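PDB 3BWX: Alpha/beta hydrolase from Novosphingobium aromaticivorans, which probably acts as a hydrolase of the alpha/beta-hydrolase fold, with its substrate undefined, and binds calcium ions in the crystal. Local coordinates for residues A123-D129 / P229-G235; T111-A116 / L221-L225; F45-R51 / T268-P272; P30-P36 / R98-T104. The protein carries 1 engineered substitution. One frame throughout, in Å; residues are numbered along the deposited sequence.

Contact 1: A123-D129 / P229-G235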
loop_
_atom_site.group_PDB
_atom_site.type_symbol
_atom_site.label_atom_id
_atom_site.label_comp_id
_atom_site.label_asym_id
_atom_site.label_seq_id
_atom_site.Cartn_x
_atom_site.Cartn_y
_atom_site.Cartn_z
ATOM N N ALA A 123 -17.171 0.156 2.805
ATOM C CA ALA A 123 -18.091 0.791 1.856
ATOM C C ALA A 123 -17.792 0.365 0.421
ATOM O O ALA A 123 -18.702 0.152 -0.359
ATOM C CB ALA A 123 -18.040 2.321 2.023
ATOM N N ALA A 124 -16.514 0.279 0.117
ATOM C CA ALA A 124 -15.993 -0.193 -1.162
ATOM C C ALA A 124 -14.498 -0.389 -0.989
ATOM O O ALA A 124 -13.901 0.119 -0.000
ATOM C CB ALA A 124 -16.320 0.815 -2.283
ATOM N N ALA A 125 -13.849 -1.073 -1.934
ATOM C CA ALA A 125 -12.438 -1.341 -1.812
ATOM C C ALA A 125 -11.763 -1.445 -3.190
ATOM O O ALA A 125 -12.369 -1.760 -4.213
ATOM C CB ALA A 125 -12.157 -2.592 -0.992
ATOM N N VAL A 126 -10.462 -1.215 -3.149
ATOM C CA VAL A 126 -9.570 -1.358 -4.262
ATOM C C VAL A 126 -8.410 -2.206 -3.815
ATOM O O VAL A 126 -7.788 -1.865 -2.821
ATOM C CB VAL A 126 -9.031 0.020 -4.724
ATOM C CG1 VAL A 126 -8.015 -0.169 -5.912
ATOM C CG2 VAL A 126 -10.162 0.979 -5.106
ATOM N N LEU A 127 -8.126 -3.292 -4.529
ATOM C CA LEU A 127 -6.943 -4.130 -4.304
ATOM C C LEU A 127 -5.995 -3.805 -5.442
ATOM O O LEU A 127 -6.320 -4.015 -6.617
ATOM C CB LEU A 127 -7.251 -5.628 -4.287
ATOM C CG LEU A 127 -8.020 -6.215 -3.097
ATOM C CD1 LEU A 127 -8.325 -7.704 -3.367
ATOM C CD2 LEU A 127 -7.213 -6.024 -1.781
ATOM N N ASN A 128 -4.845 -3.273 -5.107
ATOM C CA ASN A 128 -3.871 -2.888 -6.119
ATOM C C ASN A 128 -2.761 -3.914 -6.196
ATOM O O ASN A 128 -1.845 -3.974 -5.364
ATOM C CB ASN A 128 -3.322 -1.527 -5.852
ATOM C CG ASN A 128 -2.315 -1.090 -6.880
ATOM O OD1 ASN A 128 -2.366 -1.492 -8.049
ATOM N ND2 ASN A 128 -1.423 -0.219 -6.468
ATOM N N ASP A 129 -2.893 -4.755 -7.211
ATOM C CA ASP A 129 -1.878 -5.745 -7.620
ATOM C C ASP A 129 -1.549 -6.750 -6.534
ATOM O O ASP A 129 -0.383 -7.070 -6.250
ATOM C CB ASP A 129 -0.613 -5.110 -8.233
ATOM C CG ASP A 129 0.083 -6.038 -9.233
ATOM O OD1 ASP A 129 -0.546 -6.319 -10.240
ATOM O OD2 ASP A 129 1.199 -6.529 -8.973
ATOM N N PRO A 229 -18.537 -3.733 -2.874
ATOM C CA PRO A 229 -18.039 -3.187 -4.164
ATOM C C PRO A 229 -16.528 -3.196 -4.238
ATOM O O PRO A 229 -15.845 -2.702 -3.310
ATOM C CB PRO A 229 -18.593 -1.770 -4.190
ATOM C CG PRO A 229 -19.800 -1.825 -3.272
ATOM C CD PRO A 229 -19.492 -2.833 -2.214
ATOM N N LEU A 230 -15.990 -3.754 -5.314
ATOM C CA LEU A 230 -14.570 -4.044 -5.405
ATOM C C LEU A 230 -14.043 -3.803 -6.792
ATOM O O LEU A 230 -14.596 -4.271 -7.789
ATOM C CB LEU A 230 -14.281 -5.501 -4.976
ATOM C CG LEU A 230 -12.807 -5.921 -4.905
ATOM C CD1 LEU A 230 -11.898 -5.142 -3.931
ATOM C CD2 LEU A 230 -12.764 -7.453 -4.575
ATOM N N LEU A 231 -12.905 -3.127 -6.794
ATOM C CA LEU A 231 -12.011 -2.999 -7.931
ATOM C C LEU A 231 -10.702 -3.697 -7.629
ATOM O O LEU A 231 -10.125 -3.502 -6.541
ATOM C CB LEU A 231 -11.706 -1.522 -8.186
ATOM C CG LEU A 231 -10.544 -1.158 -9.167
ATOM C CD1 LEU A 231 -10.838 -1.619 -10.607
ATOM C CD2 LEU A 231 -10.237 0.375 -9.122
ATOM N N VAL A 232 -10.239 -4.460 -8.620
ATOM C CA VAL A 232 -8.924 -5.075 -8.617
ATOM C C VAL A 232 -8.101 -4.456 -9.746
ATOM O O VAL A 232 -8.514 -4.528 -10.909
ATOM C CB VAL A 232 -8.989 -6.589 -8.771
ATOM C CG1 VAL A 232 -7.572 -7.180 -8.692
ATOM C CG2 VAL A 232 -9.849 -7.211 -7.718
ATOM N N LEU A 233 -6.989 -3.830 -9.437
ATOM C CA LEU A 233 -6.031 -3.351 -10.413
ATOM C C LEU A 233 -4.899 -4.368 -10.526
ATOM O O LEU A 233 -4.395 -4.913 -9.548
ATOM C CB LEU A 233 -5.471 -1.948 -10.005
ATOM C CG LEU A 233 -6.487 -0.785 -9.979
ATOM C CD1 LEU A 233 -5.993 0.427 -9.203
ATOM C CD2 LEU A 233 -6.907 -0.386 -11.400
ATOM N N ARG A 234 -4.428 -4.613 -11.727
ATOM C CA ARG A 234 -3.329 -5.532 -11.959
ATOM C C ARG A 234 -2.366 -4.898 -12.963
ATOM O O ARG A 234 -2.807 -4.416 -14.021
ATOM C CB ARG A 234 -3.839 -6.878 -12.538
ATOM C CG ARG A 234 -2.720 -7.840 -12.758
ATOM C CD ARG A 234 -3.121 -9.135 -13.392
ATOM N NE ARG A 234 -1.858 -9.831 -13.579
ATOM C CZ ARG A 234 -1.142 -9.920 -14.699
ATOM N NH1 ARG A 234 -1.623 -9.526 -15.884
ATOM N NH2 ARG A 234 0.048 -10.479 -14.661
ATOM N N GLY A 235 -1.063 -4.958 -12.682
ATOM C CA GLY A 235 -0.082 -4.668 -13.698
ATOM C C GLY A 235 0.006 -5.802 -14.709
ATOM O O GLY A 235 0.159 -6.946 -14.292
#

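Contact 2: T111-A116 / L221-L225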
loop_
_atom_site.group_PDB
_atom_site.type_symbol
_atom_site.label_atom_id
_atom_site.label_comp_id
_atom_site.label_asym_id
_atom_site.label_seq_id
_atom_site.Cartn_x
_atom_site.Cartn_y
_atom_site.Cartn_z
ATOM N N THR A 111 -6.253 -5.056 3.861
ATOM C CA THR A 111 -7.623 -4.706 3.513
ATOM C C THR A 111 -8.555 -5.945 3.589
ATOM O O THR A 111 -9.631 -5.895 4.157
ATOM C CB THR A 111 -7.689 -4.107 2.094
ATOM O OG1 THR A 111 -7.007 -2.853 2.068
ATOM C CG2 THR A 111 -9.162 -3.877 1.652
HETATM N N MSE A 112 -8.082 -7.079 3.095
HETATM C CA MSE A 112 -8.861 -8.322 3.247
HETATM C C MSE A 112 -9.055 -8.738 4.702
HETATM O O MSE A 112 -10.157 -9.089 5.125
HETATM C CB MSE A 112 -8.220 -9.441 2.425
HETATM C CG MSE A 112 -8.254 -9.216 0.940
HETATM SE SE MSE A 112 -7.398 -10.704 -0.084
HETATM C CE MSE A 112 -6.137 -9.734 -1.151
ATOM N N LEU A 113 -8.003 -8.554 5.509
ATOM C CA LEU A 113 -8.022 -8.903 6.910
ATOM C C LEU A 113 -8.980 -7.975 7.690
ATOM O O LEU A 113 -9.769 -8.423 8.535
ATOM C CB LEU A 113 -6.588 -8.884 7.447
ATOM C CG LEU A 113 -5.783 -10.101 6.976
ATOM C CD1 LEU A 113 -4.314 -9.815 7.266
ATOM C CD2 LEU A 113 -6.307 -11.432 7.635
ATOM N N LEU A 114 -8.963 -6.684 7.364
ATOM C CA LEU A 114 -9.915 -5.740 7.981
ATOM C C LEU A 114 -11.345 -6.105 7.584
ATOM O O LEU A 114 -12.245 -6.071 8.442
ATOM C CB LEU A 114 -9.648 -4.314 7.547
ATOM C CG LEU A 114 -8.436 -3.667 8.159
ATOM C CD1 LEU A 114 -8.081 -2.368 7.408
ATOM C CD2 LEU A 114 -8.606 -3.413 9.651
ATOM N N ALA A 115 -11.591 -6.436 6.306
ATOM C CA ALA A 115 -12.934 -6.776 5.839
ATOM C C ALA A 115 -13.453 -8.009 6.559
ATOM O O ALA A 115 -14.616 -8.061 6.937
ATOM C CB ALA A 115 -12.933 -6.989 4.306
ATOM N N ALA A 116 -12.566 -8.966 6.786
ATOM C CA ALA A 116 -12.927 -10.232 7.426
ATOM C C ALA A 116 -13.588 -10.043 8.781
ATOM O O ALA A 116 -14.435 -10.822 9.149
ATOM C CB ALA A 116 -11.655 -11.135 7.603
ATOM N N LEU A 221 -10.739 -14.986 2.475
ATOM C CA LEU A 221 -10.578 -13.574 2.833
ATOM C C LEU A 221 -10.939 -12.695 1.602
ATOM O O LEU A 221 -11.623 -11.679 1.708
ATOM C CB LEU A 221 -9.155 -13.282 3.312
ATOM C CG LEU A 221 -8.689 -14.025 4.558
ATOM C CD1 LEU A 221 -7.206 -13.760 4.745
ATOM C CD2 LEU A 221 -9.436 -13.555 5.782
ATOM N N PHE A 222 -10.512 -13.106 0.428
ATOM C CA PHE A 222 -10.879 -12.373 -0.769
ATOM C C PHE A 222 -12.377 -12.381 -0.955
ATOM O O PHE A 222 -13.024 -11.372 -1.222
ATOM C CB PHE A 222 -10.193 -12.981 -2.005
ATOM C CG PHE A 222 -10.729 -12.423 -3.293
ATOM C CD1 PHE A 222 -10.339 -11.164 -3.760
ATOM C CD2 PHE A 222 -11.703 -13.103 -4.006
ATOM C CE1 PHE A 222 -10.941 -10.589 -4.873
ATOM C CE2 PHE A 222 -12.299 -12.513 -5.110
ATOM C CZ PHE A 222 -11.893 -11.295 -5.564
ATOM N N ASP A 223 -12.946 -13.562 -0.786
ATOM C CA ASP A 223 -14.375 -13.710 -1.069
ATOM C C ASP A 223 -15.232 -12.876 -0.145
ATOM O O ASP A 223 -16.242 -12.283 -0.586
ATOM C CB ASP A 223 -14.781 -15.176 -1.073
ATOM C CG ASP A 223 -14.637 -15.800 -2.430
ATOM O OD1 ASP A 223 -15.216 -15.223 -3.378
ATOM O OD2 ASP A 223 -14.001 -16.865 -2.590
ATOM N N ALA A 224 -14.818 -12.736 1.114
ATOM C CA ALA A 224 -15.561 -11.895 2.024
ATOM C C ALA A 224 -15.475 -10.431 1.585
ATOM O O ALA A 224 -16.473 -9.719 1.579
ATOM C CB ALA A 224 -15.080 -12.070 3.467
ATOM N N LEU A 225 -14.275 -9.993 1.215
ATOM C CA LEU A 225 -14.119 -8.651 0.644
ATOM C C LEU A 225 -14.962 -8.421 -0.617
ATOM O O LEU A 225 -15.560 -7.350 -0.793
ATOM C CB LEU A 225 -12.635 -8.331 0.347
ATOM C CG LEU A 225 -12.276 -6.926 -0.159
ATOM C CD1 LEU A 225 -12.681 -5.800 0.826
ATOM C CD2 LEU A 225 -10.796 -6.839 -0.439
HETATM O O HOH W 1 -12.109 -10.757 4.300
#

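Contact 3: F45-R51 / T268-P272. With EDO (1,2-ethanediol), chain G; EDO (1,2-ethanediol), chain F; EDO (1,2-ethanediol), chain H.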
loop_
_atom_site.group_PDB
_atom_site.type_symbol
_atom_site.label_atom_id
_atom_site.label_comp_id
_atom_site.label_asym_id
_atom_site.label_seq_id
_atom_site.Cartn_x
_atom_site.Cartn_y
_atom_site.Cartn_z
ATOM N N PHE A 45 0.838 7.621 -1.898
ATOM C CA PHE A 45 -0.481 8.186 -2.199
ATOM C C PHE A 45 -0.519 9.695 -2.365
ATOM O O PHE A 45 -1.593 10.318 -2.405
ATOM C CB PHE A 45 -1.444 7.739 -1.092
ATOM C CG PHE A 45 -1.576 6.249 -0.992
ATOM C CD1 PHE A 45 -2.285 5.525 -1.968
ATOM C CD2 PHE A 45 -0.947 5.563 0.035
ATOM C CE1 PHE A 45 -2.375 4.137 -1.889
ATOM C CE2 PHE A 45 -1.042 4.174 0.087
ATOM C CZ PHE A 45 -1.738 3.480 -0.848
ATOM N N GLU A 46 0.643 10.333 -2.475
ATOM C CA GLU A 46 0.690 11.792 -2.375
ATOM C C GLU A 46 -0.085 12.479 -3.512
ATOM O O GLU A 46 -0.568 13.597 -3.326
ATOM C CB GLU A 46 2.143 12.295 -2.363
ATOM C CG GLU A 46 2.959 12.003 -3.627
ATOM C CD GLU A 46 4.460 12.335 -3.585
ATOM O OE1 GLU A 46 4.942 12.709 -2.490
ATOM O OE2 GLU A 46 5.142 12.171 -4.647
ATOM N N ASP A 47 -0.090 11.883 -4.713
ATOM C CA ASP A 47 -0.861 12.448 -5.847
ATOM C C ASP A 47 -2.328 11.960 -5.864
ATOM O O ASP A 47 -3.248 12.756 -6.077
ATOM C CB ASP A 47 -0.163 12.176 -7.220
ATOM C CG ASP A 47 1.117 12.977 -7.406
ATOM O OD1 ASP A 47 1.456 13.779 -6.516
ATOM O OD2 ASP A 47 1.780 12.797 -8.455
ATOM N N LEU A 48 -2.542 10.667 -5.590
ATOM C CA LEU A 48 -3.925 10.155 -5.566
ATOM C C LEU A 48 -4.747 10.882 -4.509
ATOM O O LEU A 48 -5.875 11.241 -4.727
ATOM C CB LEU A 48 -3.927 8.661 -5.267
ATOM C CG LEU A 48 -5.307 8.021 -5.217
ATOM C CD1 LEU A 48 -5.982 8.132 -6.560
ATOM C CD2 LEU A 48 -5.188 6.573 -4.741
ATOM N N ALA A 49 -4.177 11.045 -3.326
ATOM C CA ALA A 49 -4.873 11.701 -2.247
ATOM C C ALA A 49 -5.282 13.133 -2.632
ATOM O O ALA A 49 -6.383 13.569 -2.294
ATOM C CB ALA A 49 -3.993 11.717 -0.981
ATOM N N THR A 50 -4.405 13.868 -3.328
ATOM C CA THR A 50 -4.740 15.244 -3.748
ATOM C C THR A 50 -5.851 15.241 -4.791
ATOM O O THR A 50 -6.619 16.191 -4.864
ATOM C CB THR A 50 -3.555 16.036 -4.346
ATOM O OG1 THR A 50 -3.076 15.381 -5.509
ATOM C CG2 THR A 50 -2.454 16.157 -3.356
ATOM N N ARG A 51 -5.910 14.204 -5.622
ATOM C CA ARG A 51 -7.005 14.072 -6.593
ATOM C C ARG A 51 -8.339 13.684 -5.938
ATOM O O ARG A 51 -9.383 13.984 -6.506
ATOM C CB ARG A 51 -6.618 13.060 -7.682
ATOM C CG ARG A 51 -5.472 13.546 -8.593
ATOM C CD ARG A 51 -5.073 12.480 -9.628
ATOM N NE ARG A 51 -4.138 13.150 -10.535
ATOM C CZ ARG A 51 -2.871 12.842 -10.701
ATOM N NH1 ARG A 51 -2.355 11.784 -10.124
ATOM N NH2 ARG A 51 -2.131 13.588 -11.513
ATOM N N THR A 268 1.096 2.612 -9.895
ATOM C CA THR A 268 1.364 3.674 -8.961
ATOM C C THR A 268 0.041 4.325 -8.463
ATOM O O THR A 268 0.053 5.055 -7.452
ATOM C CB THR A 268 2.219 4.781 -9.589
ATOM O OG1 THR A 268 1.502 5.391 -10.662
ATOM C CG2 THR A 268 3.589 4.241 -10.060
ATOM N N LEU A 269 -1.056 4.077 -9.224
ATOM C CA LEU A 269 -2.376 4.707 -9.099
ATOM C C LEU A 269 -2.397 6.136 -9.648
ATOM O O LEU A 269 -3.409 6.853 -9.509
ATOM C CB LEU A 269 -2.868 4.647 -7.626
ATOM C CG LEU A 269 -2.828 3.259 -6.989
ATOM C CD1 LEU A 269 -3.339 3.285 -5.567
ATOM C CD2 LEU A 269 -3.582 2.217 -7.803
ATOM N N ASP A 270 -1.283 6.564 -10.240
ATOM C CA ASP A 270 -1.219 7.851 -10.982
ATOM C C ASP A 270 -1.469 7.708 -12.497
ATOM O O ASP A 270 -1.565 8.701 -13.216
ATOM C CB ASP A 270 0.109 8.565 -10.753
ATOM C CG ASP A 270 0.407 8.828 -9.289
ATOM O OD1 ASP A 270 -0.512 8.948 -8.427
ATOM O OD2 ASP A 270 1.602 8.905 -9.009
ATOM N N GLU A 271 -1.526 6.470 -12.978
ATOM C CA GLU A 271 -1.930 6.210 -14.360
ATOM C C GLU A 271 -3.362 6.684 -14.627
ATOM O O GLU A 271 -4.251 6.469 -13.787
ATOM C CB GLU A 271 -1.898 4.705 -14.677
ATOM C CG GLU A 271 -0.582 3.987 -14.386
ATOM C CD GLU A 271 -0.339 3.586 -12.936
ATOM O OE1 GLU A 271 -1.282 3.563 -12.112
ATOM O OE2 GLU A 271 0.844 3.250 -12.663
ATOM N N PRO A 272 -3.594 7.339 -15.772
ATOM C CA PRO A 272 -4.968 7.758 -16.046
ATOM C C PRO A 272 -6.029 6.674 -15.908
ATOM O O PRO A 272 -7.124 6.918 -15.349
ATOM C CB PRO A 272 -4.909 8.245 -17.483
ATOM C CG PRO A 272 -3.482 8.753 -17.606
ATOM C CD PRO A 272 -2.671 7.767 -16.840
HETATM C C1 EDO G . 1.493 11.781 -11.606
HETATM O O1 EDO G . 0.529 11.951 -10.567
HETATM C C2 EDO G . 0.808 12.007 -12.932
HETATM O O2 EDO G . 0.392 13.377 -13.015
HETATM C C1 EDO F . 3.018 6.784 -14.173
HETATM O O1 EDO F . 2.570 6.324 -12.893
HETATM C C2 EDO F . 1.851 7.357 -14.919
HETATM O O2 EDO F . 1.673 8.672 -14.392
HETATM C C1 EDO H . 4.764 7.806 -10.254
HETATM O O1 EDO H . 3.854 8.929 -10.328
HETATM C C2 EDO H . 5.961 7.984 -11.195
HETATM O O2 EDO H . 5.458 7.972 -12.540
HETATM O O HOH W 2 -0.074 9.010 -5.638
HETATM O O HOH W 3 -3.157 9.550 -8.628
#

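Contact 4: P30-P36 / R98-T104. With EDO (1,2-ethanediol), chain Q.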
loop_
_atom_site.group_PDB
_atom_site.type_symbol
_atom_site.label_atom_id
_atom_site.label_comp_id
_atom_site.label_asym_id
_atom_site.label_seq_id
_atom_site.Cartn_x
_atom_site.Cartn_y
_atom_site.Cartn_z
ATOM N N PRO A 30 -18.124 8.196 3.510
ATOM C CA PRO A 30 -17.106 7.569 4.350
ATOM C C PRO A 30 -15.715 8.040 3.945
ATOM O O PRO A 30 -15.519 8.447 2.790
ATOM C CB PRO A 30 -17.221 6.080 4.048
ATOM C CG PRO A 30 -17.922 5.997 2.716
ATOM C CD PRO A 30 -18.779 7.255 2.597
ATOM N N PRO A 31 -14.748 7.916 4.863
ATOM C CA PRO A 31 -13.389 8.283 4.470
ATOM C C PRO A 31 -12.699 7.208 3.652
ATOM O O PRO A 31 -13.110 6.038 3.663
ATOM C CB PRO A 31 -12.713 8.472 5.821
ATOM C CG PRO A 31 -13.376 7.479 6.694
ATOM C CD PRO A 31 -14.805 7.423 6.257
ATOM N N VAL A 32 -11.647 7.604 2.945
ATOM C CA VAL A 32 -10.847 6.694 2.135
ATOM C C VAL A 32 -9.532 6.391 2.875
ATOM O O VAL A 32 -8.762 7.298 3.151
ATOM C CB VAL A 32 -10.539 7.276 0.757
ATOM C CG1 VAL A 32 -9.704 6.288 -0.051
ATOM C CG2 VAL A 32 -11.846 7.593 -0.005
ATOM N N LEU A 33 -9.296 5.122 3.211
ATOM C CA LEU A 33 -8.082 4.711 3.921
ATOM C C LEU A 33 -7.115 4.054 2.935
ATOM O O LEU A 33 -7.491 3.083 2.256
ATOM C CB LEU A 33 -8.439 3.704 5.012
ATOM C CG LEU A 33 -7.399 3.021 5.890
ATOM C CD1 LEU A 33 -6.829 4.013 6.871
ATOM C CD2 LEU A 33 -8.008 1.847 6.687
ATOM N N CYS A 34 -5.920 4.620 2.773
ATOM C CA CYS A 34 -4.940 4.168 1.791
ATOM C C CYS A 34 -3.836 3.432 2.510
ATOM O O CYS A 34 -3.147 4.037 3.331
ATOM C CB CYS A 34 -4.380 5.354 1.046
ATOM S SG CYS A 34 -5.587 6.265 0.047
ATOM N N LEU A 35 -3.668 2.160 2.201
ATOM C CA LEU A 35 -2.767 1.296 2.888
ATOM C C LEU A 35 -1.591 0.934 1.989
ATOM O O LEU A 35 -1.780 0.328 0.932
ATOM C CB LEU A 35 -3.501 0.063 3.395
ATOM C CG LEU A 35 -4.679 0.361 4.331
ATOM C CD1 LEU A 35 -5.295 -0.994 4.715
ATOM C CD2 LEU A 35 -4.253 1.240 5.509
ATOM N N PRO A 36 -0.369 1.331 2.381
ATOM C CA PRO A 36 0.788 1.099 1.524
ATOM C C PRO A 36 1.307 -0.339 1.537
ATOM O O PRO A 36 0.924 -1.147 2.368
ATOM C CB PRO A 36 1.888 1.999 2.119
ATOM C CG PRO A 36 1.264 2.777 3.181
ATOM C CD PRO A 36 -0.003 2.102 3.590
ATOM N N ARG A 98 -17.138 2.919 9.107
ATOM C CA ARG A 98 -17.306 2.495 7.708
ATOM C C ARG A 98 -16.336 3.297 6.879
ATOM O O ARG A 98 -16.162 4.486 7.125
ATOM C CB ARG A 98 -18.698 2.817 7.290
ATOM C CG ARG A 98 -19.118 2.240 6.020
ATOM C CD ARG A 98 -20.615 2.430 5.866
ATOM N NE ARG A 98 -21.082 1.735 4.693
ATOM C CZ ARG A 98 -21.462 2.290 3.543
ATOM N NH1 ARG A 98 -21.451 3.613 3.340
ATOM N NH2 ARG A 98 -21.851 1.476 2.567
ATOM N N PHE A 99 -15.699 2.667 5.902
ATOM C CA PHE A 99 -14.628 3.314 5.138
ATOM C C PHE A 99 -14.415 2.635 3.819
ATOM O O PHE A 99 -14.786 1.475 3.625
ATOM C CB PHE A 99 -13.287 3.349 5.923
ATOM C CG PHE A 99 -12.799 1.979 6.399
ATOM C CD1 PHE A 99 -13.356 1.386 7.499
ATOM C CD2 PHE A 99 -11.810 1.283 5.718
ATOM C CE1 PHE A 99 -12.903 0.122 7.950
ATOM C CE2 PHE A 99 -11.373 0.034 6.163
ATOM C CZ PHE A 99 -11.936 -0.540 7.269
ATOM N N VAL A 100 -13.830 3.387 2.890
ATOM C CA VAL A 100 -13.300 2.819 1.644
ATOM C C VAL A 100 -11.855 2.460 1.915
ATOM O O VAL A 100 -11.143 3.193 2.638
ATOM C CB VAL A 100 -13.423 3.836 0.484
ATOM C CG1 VAL A 100 -12.692 3.342 -0.763
ATOM C CG2 VAL A 100 -14.924 4.198 0.238
ATOM N N ALA A 101 -11.441 1.303 1.419
ATOM C CA ALA A 101 -10.075 0.837 1.606
ATOM C C ALA A 101 -9.399 0.731 0.250
ATOM O O ALA A 101 -9.929 0.060 -0.666
ATOM C CB ALA A 101 -10.074 -0.532 2.334
ATOM N N ILE A 102 -8.228 1.352 0.080
ATOM C CA ILE A 102 -7.381 1.217 -1.124
ATOM C C ILE A 102 -6.069 0.607 -0.650
ATOM O O ILE A 102 -5.351 1.282 0.037
ATOM C CB ILE A 102 -7.128 2.577 -1.836
ATOM C CG1 ILE A 102 -8.446 3.216 -2.264
ATOM C CG2 ILE A 102 -6.136 2.332 -2.980
ATOM C CD1 ILE A 102 -8.306 4.544 -3.039
ATOM N N GLY A 103 -5.758 -0.645 -1.007
ATOM C CA GLY A 103 -4.608 -1.359 -0.461
ATOM C C GLY A 103 -3.686 -1.891 -1.544
ATOM O O GLY A 103 -4.136 -2.612 -2.466
ATOM N N THR A 104 -2.414 -1.481 -1.466
ATOM C CA THR A 104 -1.407 -1.917 -2.376
ATOM C C THR A 104 -0.593 -3.035 -1.792
ATOM O O THR A 104 -0.012 -2.870 -0.740
ATOM C CB THR A 104 -0.528 -0.766 -2.794
ATOM O OG1 THR A 104 -1.327 0.150 -3.557
ATOM C CG2 THR A 104 0.624 -1.289 -3.692
HETATM C C1 EDO Q . 3.529 -2.255 5.791
HETATM O O1 EDO Q . 3.699 -0.978 5.138
HETATM C C2 EDO Q . 2.140 -2.789 5.414
HETATM O O2 EDO Q . 2.084 -3.110 4.017
#

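Contact 1: A123-D129 / P229-G235
Ala125 and Leu127 bond through both N and O to the strand 230-235 and the Pro229 before it. These are neighbouring parallel strands in the central sheet of the alpha/beta-hydrolase fold. The bond from Leu231 N to Ala125 O is 3.0 Å long and nearly straight, at 172°. On the sheet face of Val126 and Leu231, CG1 of Val126 lies anti to its own N (chi1 178°). This places CG1 3.9 Å from both Leu231 CD2 and Leu233 CD1. On the other face Leu230 CD1 lies 3.9 Å from Ala125 CB and also meets Leu127 CG. At the strand end Asp129 OD1 takes the N-H of Gly235 at 2.8 Å, from above the carboxylate plane. Its OD2 is hydrogen-bonded to His265 ND1 and Ser238 OG, consistent with the acid-histidine pair of a catalytic triad. With alanine in place of Asp129, Gly235 N would probably lose its acceptor and His265 its carboxylate partner. Helix 272-282 covers Val126 and Leu231, while helices 219-225 and 243-250 cover Leu127. Asn128 ND2 is held by Thr104 OG1 and Pro267 O, whereas its buried OD1 has no hydrogen-bond partner and lies 3.7 Å from Leu233 CB.

Contact 2: T111-A116 / L221-L225
Met112 O is gripped twice. It accepts from Ala116 N inside its helix, and from a water at 2.7 Å. The same water donates to Leu221 O at 2.8 Å, so it ties the two helix backbones together; no direct hydrogen bond joins them. Beside this bridge Met112, a selenomethionine, meets Leu221 CB with its own CB. Its selenium lies 3.9 Å from Phe222 CA. The two helices pack on one face of the central alpha/beta-hydrolase sheet. Their segments 111-116 and 221-225 cross at 68°, with axes 8.4 Å apart at closest approach. Helix 106-117 follows the putative nucleophile elbow. Leu225 has CG anti to its N (chi1 -176°), which sets both methyls against helix 106-117. CD1 meets Ala115 CB at 3.7 Å and CD2 meets Met112 CG at 3.7 Å, while Thr111 CG2 touches both. A glycine in place of Leu225 would probably open a gap between Ala115, Met112 and the sheet residues Ala125 and Leu127. Leu221 splits its methyls at the outer end: CD1 goes to Leu113 CD2, and CD2 to Ala116 CB at 3.8 Å.

Contact 3: F45-R51 / T268-P272
Helix 46-52 and the Phe45 before it face an irregular loop, closest at Leu48 and Asp270, whose CA atoms are 6.5 Å apart, and no direct hydrogen bond crosses between them. The loop bends at Leu269, which has a positive phi of 75°. Its side chain turns inward, and CD1 lies 3.9 Å from both Leu48 CD2 and Phe45 CE1. It meets the Phe45 ring at the edge, near the ring plane. The polar side is bridged by two waters. One accepts from Leu48 N and donates to Asp270 OD1 at 2.8 Å. The other accepts from Arg51 NH1 and donates to Leu269 O and to Asp270 OD1, the last at 2.7 Å. Arg51 reaches over with its chain extended, but its salt bridge from NH1 to Asp270 OD1 is long, 3.8 Å, and the guanidinium and carboxylate planes are 65° apart. O1 of a 1,2-ethanediol, probably from the crystallisation liquor, accepts from Arg51 NH1 and donates to Asp47 OD2. That carboxylate oxygen lies 3.9 Å from Asp270 OD2, and Arg184 makes salt bridges to both, which would probably offset the like charges. Within the loop, Thr268 OG1 accepts from Asp270 N in an ST turn. Leu48 and Arg51 also touch helix 272-282, which starts right after Glu271. Phe45 rests on Cys60 of strand 58-61, and Ala49 on strands 58-61 and 17-23.

Contact 4: P30-P36 / R98-T104
Two successive prolines, Pro30 and Pro31, lead into this strand pair against Arg98 and Phe99. Pro31 has no N-H to offer, and its CD sits 3.3 Å from Arg98 O instead. Its O still accepts from Val100 N. Regular parallel pairing follows, through N and O of Leu33, then Leu35. The shortest of these bonds, Leu33 N to Val100 O, is 2.7 Å long and almost straight at 177°. On one face of the sheet Val32 and Val100 lie side by side, and Val32 CG1 packs 3.7 Å from Ile102 CD1. On the other, Leu33 CD2 approaches Phe99 CE2 at 3.9 Å. The Phe99 ring is carried there by a chi1 of 55°, with CG between its own N and carbonyl carbon. Leu35 lies on this second face beside Gly103, and reaches Thr111 and Leu114 of helix 106-117. At the far end Thr104 N donates to Leu35 O at 3.1 Å. Val32 and Cys34 also bond through their backbones to strand 58-61. These are central strands of the alpha/beta-hydrolase sheet, and Gly103 begins a GxSxG pattern consistent with the nucleophile elbow of this fold.

How the contacts relate
Contacts 1 and 4 are buried pairings in one sheet. Strands 99-104 and 122-128 join them, with probable bonds from Val126 N to Ala101 O and Asn128 N to Gly103 O. Both rest on backbone hydrogen bonds. Contact 2 packs helices against one face of that sheet. It touches contact 1 through Leu225 and Phe222 and contact 4 through Thr111, and it relies on apolar side chains and one water. Contact 3 is partly buried and the most polar, with waters and charges at its outer side. Its apolar end still reaches the sheet, where Leu269 meets Leu233 and Ile102, and Phe45 meets Cys34. Contacts 2 and 3 do not touch.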